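Local atomic coordinates of PmbA-related protein (Thermotoga maritima, PDB entry 1VL4), a protein that may act as a metallopeptidase of the PmbA/TldD (U62) family and has been proposed to modulate DNA gyrase. Residues 366-371 / 404-409. Numbering follows the deposited sequence.
Sequences VVITEV and EDITIS
Within the mixed sheet of the C-terminal PmbA/TldA region, strands 366-371 and 406-409 face each other across the hydrophobic interior, where I368 meets I406 and I408, and V371 meets I408. The two are not sheet neighbours: their axes run 9.5 Å apart at closest approach and at 85° to each other, too far and too steep for backbone pairing. Both instead pair antiparallel with strand 384-395, which links them through the sheet.

I408 is central to the contact. Its CG1 sits between the backbone N and the carbonyl carbon (chi1 56°), and the extended second torsion (chi2 169°) then takes CD1 to within 3.8 Å of V371 CG1, with the two side chains crossing at about a right angle. The CG2 branch of I408 is directed at CD1 of I368, and these side chains approach tip to tip; the modelled separation is too short for two methyl carbons, so that spacing is doubtful. Two residues earlier, I406 adds a looser touch, its CD1 lying 4.4 Å from I368 CG1.

In the other strand, T369 and E370 both face K390, a classic beta bulge, and E370 forms a salt bridge with R240. M239 and V237 of strand 233-239 pack against I408 and I368, respectively, extending the apolar cluster.

All four touching residues are buried, and the two segments together bury a modest 172 Å² against each other. Aliphatic branches make every contact between these strands, so the crossing is held by dispersion and exclusion of water, without directional bonds.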
ATOM      1  N   VAL A 366     -32.681   9.014  -7.086  1.00 11.06           N
ATOM      2  CA  VAL A 366     -31.775   8.401  -6.134  1.00 10.73           C
ATOM      3  C   VAL A 366     -30.841   9.449  -5.544  1.00  9.95           C
ATOM      4  O   VAL A 366     -30.349  10.317  -6.254  1.00 11.73           O
ATOM      5  CB  VAL A 366     -30.919   7.321  -6.803  1.00 10.77           C
ATOM      6  CG1 VAL A 366     -29.955   6.701  -5.772  1.00 13.13           C
ATOM      7  CG2 VAL A 366     -31.816   6.248  -7.426  1.00 12.66           C
ATOM      8  N   VAL A 367     -30.613   9.351  -4.242  1.00  9.08           N
ATOM      9  CA  VAL A 367     -29.544  10.085  -3.580  1.00 10.16           C
ATOM     10  C   VAL A 367     -28.410   9.074  -3.304  1.00 10.20           C
ATOM     11  O   VAL A 367     -28.639   8.039  -2.723  1.00  7.25           O
ATOM     12  CB  VAL A 367     -30.006  10.728  -2.263  1.00  8.62           C
ATOM     13  CG1 VAL A 367     -28.793  11.260  -1.452  1.00  9.58           C
ATOM     14  CG2 VAL A 367     -31.032  11.850  -2.530  1.00 14.74           C
ATOM     15  N   ILE A 368     -27.207   9.374  -3.762  1.00  9.23           N
ATOM     16  CA  ILE A 368     -26.060   8.544  -3.447  1.00  9.72           C
ATOM     17  C   ILE A 368     -25.163   9.318  -2.504  1.00 12.30           C
ATOM     18  O   ILE A 368     -24.690  10.413  -2.829  1.00 12.27           O
ATOM     19  CB  ILE A 368     -25.363   8.033  -4.730  1.00 12.00           C
ATOM     20  CG1 ILE A 368     -26.160   6.836  -5.246  1.00 19.55           C
ATOM     21  CG2 ILE A 368     -23.878   7.591  -4.480  1.00 12.78           C
ATOM     22  CD1 ILE A 368     -26.050   6.679  -6.664  1.00 29.72           C
ATOM     23  N   THR A 369     -24.952   8.724  -1.327  1.00 13.02           N
ATOM     24  CA  THR A 369     -24.205   9.359  -0.233  1.00 15.19           C
ATOM     25  C   THR A 369     -22.778   8.850  -0.083  1.00 14.61           C
ATOM     26  O   THR A 369     -21.946   9.564   0.431  1.00 15.56           O
ATOM     27  CB  THR A 369     -24.885   9.143   1.122  1.00 12.69           C
ATOM     28  OG1 THR A 369     -25.114   7.736   1.314  1.00 16.72           O
ATOM     29  CG2 THR A 369     -26.221   9.898   1.171  1.00 19.06           C
ATOM     30  N   GLU A 370     -22.522   7.620  -0.504  1.00 15.27           N
ATOM     31  CA  GLU A 370     -21.175   7.044  -0.455  1.00 17.68           C
ATOM     32  C   GLU A 370     -20.983   6.088  -1.622  1.00 17.16           C
ATOM     33  O   GLU A 370     -21.939   5.427  -2.066  1.00 18.71           O
ATOM     34  CB  GLU A 370     -20.951   6.283   0.860  1.00 19.36           C
ATOM     35  CG  GLU A 370     -21.340   7.080   2.146  1.00 21.47           C
ATOM     36  CD  GLU A 370     -20.393   8.225   2.444  1.00 30.34           C
ATOM     37  OE1 GLU A 370     -19.308   8.304   1.792  1.00 35.55           O
ATOM     38  OE2 GLU A 370     -20.731   9.047   3.337  1.00 29.96           O
ATOM     39  N   VAL A 371     -19.751   6.047  -2.132  1.00 18.11           N
ATOM     40  CA  VAL A 371     -19.318   5.014  -3.103  1.00 17.53           C
ATOM     41  C   VAL A 371     -18.125   4.186  -2.554  1.00 18.84           C
ATOM     42  O   VAL A 371     -17.346   4.658  -1.758  1.00 21.74           O
ATOM     43  CB  VAL A 371     -18.938   5.641  -4.460  1.00 16.72           C
ATOM     44  CG1 VAL A 371     -20.171   6.130  -5.196  1.00 22.75           C
ATOM     45  CG2 VAL A 371     -17.936   6.793  -4.296  1.00 21.72           C
ATOM     46  N   GLU A 404     -30.781  -0.395  -0.623  1.00 28.52           N
ATOM     47  CA  GLU A 404     -29.893  -1.546  -0.440  1.00 29.96           C
ATOM     48  C   GLU A 404     -29.237  -2.019  -1.705  1.00 28.38           C
ATOM     49  O   GLU A 404     -29.886  -2.095  -2.763  1.00 26.65           O
ATOM     50  CB  GLU A 404     -30.710  -2.773  -0.034  1.00 31.35           C
ATOM     51  CG  GLU A 404     -31.268  -2.772   1.340  1.00 37.65           C
ATOM     52  CD  GLU A 404     -31.280  -4.144   1.907  1.00 38.65           C
ATOM     53  OE1 GLU A 404     -30.170  -4.651   2.189  1.00 47.77           O
ATOM     54  OE2 GLU A 404     -32.376  -4.716   2.085  1.00 47.72           O
ATOM     55  N   ASP A 405     -27.987  -2.445  -1.566  1.00 25.94           N
ATOM     56  CA  ASP A 405     -27.377  -3.323  -2.533  1.00 24.50           C
ATOM     57  C   ASP A 405     -27.483  -2.729  -3.911  1.00 23.65           C
ATOM     58  O   ASP A 405     -28.074  -3.319  -4.814  1.00 22.78           O
ATOM     59  CB  ASP A 405     -28.083  -4.685  -2.500  1.00 27.43           C
ATOM     60  CG  ASP A 405     -27.954  -5.375  -1.162  1.00 29.13           C
ATOM     61  OD1 ASP A 405     -26.843  -5.365  -0.581  1.00 38.68           O
ATOM     62  OD2 ASP A 405     -28.967  -5.946  -0.711  1.00 37.76           O
ATOM     63  N   ILE A 406     -26.956  -1.525  -4.074  1.00 22.81           N
ATOM     64  CA  ILE A 406     -26.948  -0.933  -5.396  1.00 23.62           C
ATOM     65  C   ILE A 406     -25.542  -0.686  -5.922  1.00 22.31           C
ATOM     66  O   ILE A 406     -24.601  -0.469  -5.168  1.00 19.84           O
ATOM     67  CB  ILE A 406     -27.791   0.359  -5.475  1.00 23.81           C
ATOM     68  CG1 ILE A 406     -27.399   1.342  -4.375  1.00 24.94           C
ATOM     69  CG2 ILE A 406     -29.271  -0.008  -5.428  1.00 24.65           C
ATOM     70  CD1 ILE A 406     -27.747   2.773  -4.721  1.00 30.63           C
ATOM     71  N   THR A 407     -25.442  -0.779  -7.236  1.00 22.78           N
ATOM     72  CA  THR A 407     -24.261  -0.434  -7.967  1.00 23.67           C
ATOM     73  C   THR A 407     -24.602   0.720  -8.908  1.00 22.18           C
ATOM     74  O   THR A 407     -25.663   0.747  -9.531  1.00 21.19           O
ATOM     75  CB  THR A 407     -23.757  -1.655  -8.781  1.00 25.44           C
ATOM     76  OG1 THR A 407     -23.239  -2.634  -7.876  1.00 27.26           O
ATOM     77  CG2 THR A 407     -22.650  -1.260  -9.774  1.00 29.23           C
ATOM     78  N   ILE A 408     -23.688   1.673  -9.004  1.00 20.86           N
ATOM     79  CA  ILE A 408     -23.784   2.670 -10.029  1.00 20.75           C
ATOM     80  C   ILE A 408     -22.671   2.456 -11.006  1.00 20.66           C
ATOM     81  O   ILE A 408     -21.566   2.022 -10.632  1.00 20.72           O
ATOM     82  CB  ILE A 408     -23.728   4.114  -9.469  1.00 21.68           C
ATOM     83  CG1 ILE A 408     -22.473   4.338  -8.635  1.00 21.00           C
ATOM     84  CG2 ILE A 408     -24.995   4.421  -8.648  1.00 24.23           C
ATOM     85  CD1 ILE A 408     -22.270   5.773  -8.302  1.00 28.43           C
ATOM     86  N   SER A 409     -22.965   2.778 -12.260  1.00 19.90           N
ATOM     87  CA  SER A 409     -21.984   2.702 -13.318  1.00 19.52           C
ATOM     88  C   SER A 409     -22.190   3.807 -14.349  1.00 18.96           C
ATOM     89  O   SER A 409     -23.267   4.361 -14.486  1.00 18.92           O
ATOM     90  CB  SER A 409     -22.073   1.345 -13.990  1.00 18.66           C
ATOM     91  OG  SER A 409     -23.284   1.262 -14.693  1.00 22.40           O
TER